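Local coordinates for thioredoxin (Bacillus cereus, PDB 3ZIT), which probably transfers electrons as a small glutaredoxin-like thioredoxin, through thiol-disulfide exchange at a CxxC motif, at residues B[20-25]-B[69-74]. The protein carries 1 engineered substitution. Sequence-based numbering, arbitrary orientation. Where two conformers were deposited one is given.
Sequences EFLKHN and EKLQQL
F21, L22, L71 and Q72 form a small, mostly apolar helix-helix contact between the C-terminal end of helix 13-24 and helix 68-75. The segment axes stay 11.8 Å apart and cross at -33°, so side chains rather than backbones span the gap, and a large aromatic suits position 21. F21 points its CB at helix 68-75, and chi1 of 171° sets CG opposite the backbone N, extending the ring into the gap. F21 CZ meets Q72 CG at 3.4 Å, an edge contact close to the ring plane. Q72 OE1 also lies at that edge, 3.8 Å from F21 CZ, with the amide turned 47° from the ring. Glutamine fits this border: its CG methylene packs on the phenyl rim while its amide reaches water. In the thioredoxin fold these two helices lie on the same side of the central sheet. L71 CD1 approaches L22 CD2 at 4.5 Å, and L71 also packs on V56, I58 and V63 of the strands beneath, a place for a branched aliphatic residue. N25 ND2 lies 3.4 Å above the plane of the F21 ring, offset toward its rim, and donates to F21 O at 2.9 Å, a carbonyl that also accepts from N25 N on the opposite face of its plane. One water donates to both N25 OD1 and Q72 OE1, linking the two segments where no direct hydrogen bond does. F66 of the second subunit also packs against F21.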
loop_
_atom_site.group_PDB
_atom_site.type_symbol
_atom_site.label_atom_id
_atom_site.label_comp_id
_atom_site.label_asym_id
_atom_site.label_seq_id
_atom_site.Cartn_x
_atom_site.Cartn_y
_atom_site.Cartn_z
ATOM N N GLU B 20 5.665 -0.384 3.512
ATOM C CA GLU B 20 5.825 -1.626 2.781
ATOM C C GLU B 20 5.912 -1.423 1.313
ATOM O O GLU B 20 6.651 -2.147 0.623
ATOM C CB GLU B 20 4.757 -2.626 3.207
ATOM C CG GLU B 20 4.908 -3.021 4.720
ATOM C CD GLU B 20 6.252 -3.745 5.036
ATOM O OE1 GLU B 20 6.604 -4.603 4.215
ATOM O OE2 GLU B 20 6.931 -3.492 6.100
ATOM N N PHE B 21 5.127 -0.476 0.777
ATOM C CA PHE B 21 5.223 -0.065 -0.630
ATOM C C PHE B 21 6.699 0.404 -0.934
ATOM O O PHE B 21 7.270 0.037 -1.934
ATOM C CB PHE B 21 4.186 0.980 -0.904
ATOM C CG PHE B 21 4.331 1.632 -2.262
ATOM C CD1 PHE B 21 3.804 0.933 -3.384
ATOM C CD2 PHE B 21 4.964 2.817 -2.432
ATOM C CE1 PHE B 21 3.913 1.401 -4.671
ATOM C CE2 PHE B 21 5.112 3.371 -3.770
ATOM C CZ PHE B 21 4.520 2.600 -4.822
ATOM N N LEU B 22 7.180 1.293 -0.103
ATOM C CA LEU B 22 8.543 1.790 -0.303
ATOM C C LEU B 22 9.562 0.669 -0.202
ATOM O O LEU B 22 10.480 0.619 -1.041
ATOM C CB LEU B 22 8.850 2.876 0.734
ATOM C CG LEU B 22 8.066 4.132 0.566
ATOM C CD1 LEU B 22 8.332 5.048 1.825
ATOM C CD2 LEU B 22 8.237 4.844 -0.727
ATOM N N LYS B 23 9.423 -0.245 0.749
ATOM C CA LYS B 23 10.320 -1.405 0.847
ATOM C C LYS B 23 10.243 -2.262 -0.364
ATOM O O LYS B 23 11.250 -2.741 -0.888
ATOM C CB LYS B 23 10.072 -2.174 2.104
ATOM C CG LYS B 23 10.497 -1.557 3.345
ATOM C CD LYS B 23 9.848 -2.267 4.555
ATOM C CE LYS B 23 10.661 -3.222 5.327
ATOM N NZ LYS B 23 9.654 -3.652 6.366
ATOM N N HIS B 24 9.038 -2.547 -0.829
ATOM C CA HIS B 24 8.918 -3.405 -2.019
ATOM C C HIS B 24 9.573 -2.808 -3.269
ATOM O O HIS B 24 10.057 -3.551 -4.133
ATOM C CB HIS B 24 7.437 -3.656 -2.269
ATOM C CG HIS B 24 7.260 -4.676 -3.331
ATOM N ND1 HIS B 24 7.730 -5.964 -3.226
ATOM C CD2 HIS B 24 6.864 -4.491 -4.592
ATOM C CE1 HIS B 24 7.497 -6.558 -4.382
ATOM N NE2 HIS B 24 6.948 -5.688 -5.218
ATOM N N ASN B 25 9.611 -1.486 -3.321
ATOM C CA ASN B 25 10.276 -0.754 -4.352
ATOM C C ASN B 25 11.741 -0.448 -4.062
ATOM O O ASN B 25 12.351 0.318 -4.778
ATOM C CB ASN B 25 9.447 0.506 -4.720
ATOM C CG ASN B 25 8.242 0.143 -5.505
ATOM O OD1 ASN B 25 8.337 -0.071 -6.725
ATOM N ND2 ASN B 25 7.060 0.072 -4.824
ATOM N N GLU B 69 0.028 7.032 -5.815
ATOM C CA GLU B 69 0.433 7.415 -7.186
ATOM C C GLU B 69 1.356 8.638 -7.166
ATOM O O GLU B 69 2.317 8.687 -7.897
ATOM C CB GLU B 69 -0.778 7.604 -8.114
ATOM C CG GLU B 69 -1.448 6.280 -8.439
ATOM C CD GLU B 69 -2.070 6.137 -9.832
ATOM O OE1 GLU B 69 -3.101 6.807 -10.108
ATOM O OE2 GLU B 69 -1.568 5.361 -10.664
ATOM N N LYS B 70 1.088 9.586 -6.300
ATOM C CA LYS B 70 1.951 10.790 -6.216
ATOM C C LYS B 70 3.309 10.373 -5.687
ATOM O O LYS B 70 4.336 10.827 -6.185
ATOM C CB LYS B 70 1.295 11.785 -5.268
ATOM C CG LYS B 70 2.075 13.034 -5.064
ATOM C CD LYS B 70 2.101 13.827 -6.237
ATOM C CE LYS B 70 2.552 15.265 -5.966
ATOM N NZ LYS B 70 2.658 15.987 -7.221
ATOM N N LEU B 71 3.388 9.480 -4.717
ATOM C CA LEU B 71 4.713 8.945 -4.289
ATOM C C LEU B 71 5.461 8.294 -5.437
ATOM O O LEU B 71 6.655 8.521 -5.577
ATOM C CB LEU B 71 4.496 7.972 -3.166
ATOM C CG LEU B 71 4.079 8.366 -1.869
ATOM C CD1 LEU B 71 4.355 7.007 -1.007
ATOM C CD2 LEU B 71 4.959 9.406 -1.295
ATOM N N GLN B 72 4.766 7.442 -6.169
ATOM C CA GLN B 72 5.408 6.759 -7.254
ATOM C C GLN B 72 6.002 7.769 -8.202
ATOM O O GLN B 72 7.120 7.564 -8.687
ATOM C CB GLN B 72 4.401 5.921 -8.024
ATOM C CG GLN B 72 4.038 4.664 -7.435
ATOM C CD GLN B 72 3.359 3.803 -8.459
ATOM O OE1 GLN B 72 3.544 2.609 -8.459
ATOM N NE2 GLN B 72 2.561 4.401 -9.328
ATOM N N GLN B 73 5.221 8.806 -8.592
ATOM C CA GLN B 73 5.687 9.804 -9.518
ATOM C C GLN B 73 6.922 10.518 -8.995
ATOM O O GLN B 73 7.906 10.602 -9.666
ATOM C CB GLN B 73 4.552 10.857 -9.759
ATOM C CG GLN B 73 3.360 10.474 -10.627
ATOM C CD GLN B 73 2.121 11.342 -10.462
ATOM O OE1 GLN B 73 2.077 12.578 -10.049
ATOM N NE2 GLN B 73 1.030 10.691 -10.843
ATOM N N LEU B 74 6.859 10.983 -7.765
ATOM C CA LEU B 74 7.986 11.764 -7.206
ATOM C C LEU B 74 9.244 10.944 -6.981
ATOM O O LEU B 74 10.329 11.457 -6.977
ATOM C CB LEU B 74 7.553 12.438 -5.918
ATOM C CG LEU B 74 6.555 13.563 -6.072
ATOM C CD1 LEU B 74 6.158 14.061 -4.719
ATOM C CD2 LEU B 74 7.000 14.716 -7.016
HETATM O O HOH W 1 6.182 1.378 -8.472
#